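Local coordinates for uncharacterized protein (PDB 4R7F) that is of unknown function but contains immunoglobulin-like beta-sandwich domains, the first related in sequence to the N-terminal domain of type 9 secretion system plug proteins, at residues A[37-51]-A[94-106]. Sequence-based numbering, arbitrary orientation.
Sequences EQIEINFDGLGSGYT and TQYSNYRLLLPND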
# COMPACT_ATOMS: atom_id res chain seq x y z
N GLU A 37 -17.39 -6.28 9.76
CA GLU A 37 -16.49 -5.36 10.47
C GLU A 37 -17.22 -4.41 11.40
O GLU A 37 -18.39 -4.09 11.22
CB GLU A 37 -15.64 -4.59 9.47
CG GLU A 37 -14.70 -5.51 8.69
CD GLU A 37 -13.58 -4.76 7.97
OE1 GLU A 37 -13.84 -3.68 7.36
OE2 GLU A 37 -12.43 -5.27 8.01
N GLN A 38 -16.52 -3.97 12.43
CA GLN A 38 -17.08 -2.96 13.32
C GLN A 38 -16.17 -1.76 13.46
O GLN A 38 -14.93 -1.86 13.42
CB GLN A 38 -17.26 -3.54 14.71
CG GLN A 38 -18.21 -4.73 14.77
CD GLN A 38 -18.08 -5.47 16.09
OE1 GLN A 38 -17.05 -6.11 16.34
NE2 GLN A 38 -19.09 -5.35 16.96
N ILE A 39 -16.78 -0.61 13.71
CA ILE A 39 -16.03 0.56 14.16
C ILE A 39 -15.76 0.47 15.64
O ILE A 39 -16.64 0.10 16.42
CB ILE A 39 -16.79 1.86 13.89
CG1 ILE A 39 -16.79 2.15 12.40
CG2 ILE A 39 -16.11 3.02 14.59
CD1 ILE A 39 -15.46 2.65 11.85
N GLU A 40 -14.52 0.81 16.02
CA GLU A 40 -14.12 0.87 17.39
C GLU A 40 -13.90 2.33 17.77
O GLU A 40 -13.09 3.03 17.15
CB GLU A 40 -12.84 0.09 17.62
CG GLU A 40 -12.27 0.20 19.04
CD GLU A 40 -11.01 -0.65 19.25
OE1 GLU A 40 -10.58 -1.31 18.29
OE2 GLU A 40 -10.43 -0.66 20.35
N ILE A 41 -14.60 2.76 18.81
CA ILE A 41 -14.37 4.03 19.46
C ILE A 41 -13.67 3.74 20.77
O ILE A 41 -14.20 3.10 21.63
CB ILE A 41 -15.68 4.78 19.70
CG1 ILE A 41 -16.23 5.27 18.37
CG2 ILE A 41 -15.43 5.93 20.65
CD1 ILE A 41 -17.73 5.33 18.31
N ASN A 42 -12.47 4.26 20.89
CA ASN A 42 -11.62 4.04 22.04
C ASN A 42 -11.15 5.39 22.65
O ASN A 42 -10.74 6.32 21.95
CB ASN A 42 -10.44 3.21 21.58
CG ASN A 42 -9.72 2.55 22.72
OD1 ASN A 42 -9.12 3.20 23.57
ND2 ASN A 42 -9.79 1.24 22.75
N PHE A 43 -11.18 5.49 23.97
CA PHE A 43 -10.83 6.72 24.62
C PHE A 43 -10.53 6.47 26.07
O PHE A 43 -10.95 5.45 26.60
CB PHE A 43 -11.97 7.74 24.48
CG PHE A 43 -13.22 7.39 25.23
CD1 PHE A 43 -14.19 6.62 24.64
CD2 PHE A 43 -13.44 7.86 26.52
CE1 PHE A 43 -15.37 6.31 25.32
CE2 PHE A 43 -14.61 7.55 27.21
CZ PHE A 43 -15.59 6.78 26.60
N ASP A 44 -9.82 7.40 26.70
CA ASP A 44 -9.57 7.33 28.12
C ASP A 44 -10.35 8.42 28.85
O ASP A 44 -10.49 9.51 28.35
CB ASP A 44 -8.09 7.52 28.42
CG ASP A 44 -7.24 6.38 27.95
OD1 ASP A 44 -7.74 5.25 27.80
OD2 ASP A 44 -6.04 6.64 27.72
N GLY A 45 -10.83 8.11 30.04
CA GLY A 45 -11.25 9.14 31.01
C GLY A 45 -10.21 9.28 32.13
O GLY A 45 -9.86 8.30 32.80
N LEU A 46 -9.70 10.49 32.35
CA LEU A 46 -8.66 10.69 33.38
C LEU A 46 -9.28 10.87 34.78
O LEU A 46 -10.43 11.32 34.91
CB LEU A 46 -7.80 11.91 33.05
CG LEU A 46 -7.03 11.94 31.71
CD1 LEU A 46 -5.77 12.76 31.88
CD2 LEU A 46 -6.64 10.58 31.18
N GLY A 47 -8.50 10.54 35.82
CA GLY A 47 -9.00 10.40 37.19
C GLY A 47 -9.06 8.92 37.59
O GLY A 47 -8.81 8.05 36.76
N SER A 48 -9.35 8.65 38.86
CA SER A 48 -9.53 7.27 39.34
C SER A 48 -10.98 6.84 39.20
O SER A 48 -11.26 5.66 38.95
CB SER A 48 -9.05 7.12 40.79
OG SER A 48 -8.80 8.38 41.39
N GLY A 49 -11.89 7.80 39.35
CA GLY A 49 -13.31 7.54 39.19
C GLY A 49 -13.63 6.64 38.00
O GLY A 49 -13.14 6.87 36.87
N TYR A 50 -14.41 5.59 38.26
CA TYR A 50 -15.26 5.02 37.23
C TYR A 50 -16.41 6.02 37.10
O TYR A 50 -16.89 6.59 38.11
CB TYR A 50 -15.79 3.61 37.55
CG TYR A 50 -16.86 3.18 36.55
CD1 TYR A 50 -16.61 3.28 35.17
CD2 TYR A 50 -18.12 2.70 36.96
CE1 TYR A 50 -17.57 2.92 34.23
CE2 TYR A 50 -19.09 2.33 36.01
CZ TYR A 50 -18.81 2.45 34.64
OH TYR A 50 -19.71 2.12 33.64
N THR A 51 -16.79 6.23 35.85
CA THR A 51 -17.81 7.19 35.48
C THR A 51 -18.71 6.47 34.48
O THR A 51 -18.22 5.66 33.69
CB THR A 51 -17.13 8.39 34.81
OG1 THR A 51 -16.25 9.01 35.75
CG2 THR A 51 -18.14 9.41 34.29
N THR A 94 -0.12 8.78 35.83
CA THR A 94 -1.35 9.45 35.49
C THR A 94 -2.41 8.35 35.47
O THR A 94 -2.31 7.37 34.69
CB THR A 94 -1.22 10.16 34.12
OG1 THR A 94 -0.11 11.05 34.13
CG2 THR A 94 -2.46 10.91 33.77
N GLN A 95 -3.39 8.48 36.35
CA GLN A 95 -4.45 7.49 36.42
C GLN A 95 -5.57 7.80 35.43
O GLN A 95 -5.94 8.96 35.21
CB GLN A 95 -5.00 7.38 37.83
CG GLN A 95 -4.11 6.55 38.74
CD GLN A 95 -4.52 6.64 40.19
OE1 GLN A 95 -5.59 7.18 40.50
NE2 GLN A 95 -3.68 6.14 41.08
N TYR A 96 -6.11 6.73 34.86
CA TYR A 96 -7.20 6.82 33.92
C TYR A 96 -7.90 5.47 33.79
O TYR A 96 -7.37 4.42 34.19
CB TYR A 96 -6.64 7.25 32.54
CG TYR A 96 -5.68 6.28 31.92
CD1 TYR A 96 -6.14 5.25 31.14
CD2 TYR A 96 -4.30 6.40 32.11
CE1 TYR A 96 -5.26 4.34 30.54
CE2 TYR A 96 -3.42 5.50 31.52
CZ TYR A 96 -3.91 4.46 30.73
OH TYR A 96 -3.05 3.53 30.11
N SER A 97 -9.09 5.51 33.19
CA SER A 97 -9.77 4.29 32.74
C SER A 97 -9.85 4.37 31.20
O SER A 97 -9.94 5.43 30.63
CB SER A 97 -11.17 4.13 33.38
OG SER A 97 -11.23 4.58 34.73
N ASN A 98 -9.78 3.22 30.55
CA ASN A 98 -9.81 3.09 29.12
C ASN A 98 -11.11 2.42 28.71
O ASN A 98 -11.46 1.38 29.26
CB ASN A 98 -8.63 2.23 28.68
CG ASN A 98 -8.65 1.92 27.22
OD1 ASN A 98 -8.71 0.75 26.81
ND2 ASN A 98 -8.59 2.98 26.40
N TYR A 99 -11.78 3.01 27.73
CA TYR A 99 -13.13 2.64 27.32
C TYR A 99 -13.14 2.26 25.85
O TYR A 99 -12.39 2.79 25.04
CB TYR A 99 -14.08 3.82 27.49
CG TYR A 99 -14.26 4.26 28.92
CD1 TYR A 99 -13.31 5.05 29.55
CD2 TYR A 99 -15.39 3.88 29.66
CE1 TYR A 99 -13.46 5.45 30.87
CE2 TYR A 99 -15.56 4.28 30.99
CZ TYR A 99 -14.58 5.05 31.59
OH TYR A 99 -14.72 5.47 32.89
N ARG A 100 -14.03 1.35 25.50
CA ARG A 100 -14.10 0.80 24.16
C ARG A 100 -15.55 0.54 23.86
O ARG A 100 -16.25 -0.08 24.65
CB ARG A 100 -13.31 -0.48 24.10
CG ARG A 100 -13.25 -1.15 22.75
CD ARG A 100 -11.91 -1.88 22.66
NE ARG A 100 -11.94 -3.09 21.86
CZ ARG A 100 -12.53 -4.21 22.26
NH1 ARG A 100 -13.15 -4.27 23.44
NH2 ARG A 100 -12.51 -5.27 21.47
N LEU A 101 -15.99 1.07 22.72
CA LEU A 101 -17.32 0.89 22.18
C LEU A 101 -17.12 0.42 20.76
O LEU A 101 -16.46 1.09 19.96
CB LEU A 101 -18.06 2.22 22.19
CG LEU A 101 -19.39 2.30 21.44
CD1 LEU A 101 -20.44 1.42 22.10
CD2 LEU A 101 -19.87 3.72 21.44
N LEU A 102 -17.67 -0.76 20.46
CA LEU A 102 -17.73 -1.25 19.10
C LEU A 102 -19.13 -1.02 18.53
O LEU A 102 -20.14 -1.19 19.23
CB LEU A 102 -17.40 -2.73 19.06
CG LEU A 102 -16.07 -3.10 19.69
CD1 LEU A 102 -15.85 -4.60 19.57
CD2 LEU A 102 -14.95 -2.33 19.03
N LEU A 103 -19.18 -0.63 17.27
CA LEU A 103 -20.42 -0.46 16.56
C LEU A 103 -20.33 -1.04 15.15
O LEU A 103 -19.31 -0.92 14.50
CB LEU A 103 -20.74 1.00 16.45
CG LEU A 103 -21.23 1.67 17.73
CD1 LEU A 103 -21.09 3.19 17.62
CD2 LEU A 103 -22.67 1.30 18.00
N PRO A 104 -21.40 -1.68 14.67
CA PRO A 104 -22.60 -1.99 15.42
C PRO A 104 -22.31 -3.07 16.48
O PRO A 104 -21.26 -3.72 16.44
CB PRO A 104 -23.53 -2.55 14.35
CG PRO A 104 -22.58 -3.27 13.45
CD PRO A 104 -21.42 -2.32 13.34
N ASN A 105 -23.22 -3.24 17.43
CA ASN A 105 -23.02 -4.23 18.48
C ASN A 105 -24.37 -4.88 18.81
O ASN A 105 -25.31 -4.76 18.03
CB ASN A 105 -22.35 -3.56 19.70
CG ASN A 105 -23.13 -2.38 20.24
OD1 ASN A 105 -24.35 -2.42 20.32
ND2 ASN A 105 -22.44 -1.32 20.61
N ASP A 106 -24.46 -5.57 19.95
CA ASP A 106 -25.70 -6.26 20.36
C ASP A 106 -26.85 -5.29 20.68
O ASP A 106 -28.01 -5.67 20.59
CB ASP A 106 -25.47 -7.19 21.58
CG ASP A 106 -24.87 -8.54 21.21
OD1 ASP A 106 -24.55 -8.78 20.04
OD2 ASP A 106 -24.70 -9.38 22.12
O HOH W 1 -13.52 8.00 33.74
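Phe43 and Tyr99 face each other as a hydrogen-bonded pair of antiparallel strands 39-46 and 96-103. Phe43 CG sits between its backbone N and carbonyl carbon (chi1 68°), which brings one ring face against Tyr99 CB, 3.6 Å from the ring centroid. The two rings are nearly parallel but slid apart and barely overlap. Farther out, the Tyr99 ring presents its edge to Gly45 N, and Tyr99 OH lies 2.9 Å from a water that also donates weakly to Gly49 O. On the same face Ile41 CD1 touches Leu101 CD2 and Leu103 CD1. These strands are the central pair of a four-stranded sheet in the immunoglobulin-like beta-sandwich; Ile41 and Leu103 pack on Ile118 of the opposing sheet.

The other face carries a polar chain. Asn98 ND2 donates twice, to Asp44 OD1 (2.8 Å) and to Asn42 OD1 (2.9 Å), the two asparagine side chains crossing at about a right angle. Asp44 OD2 lies over a face of the Tyr96 ring, hydrogen-bonds to Tyr290 OH and forms a salt bridge with Lys340. Asn42 ND2 donates to Glu40 OE2, which meets the guanidinium edge of Arg100 in a salt bridge to NE (3.2 Å), with the carboxylate turned 83° from that plane. Arg100 NH1 forms a second salt bridge, with Asp85. Gln38 NE2 makes a nearly straight hydrogen bond (171°) of 2.8 Å to Pro104 O.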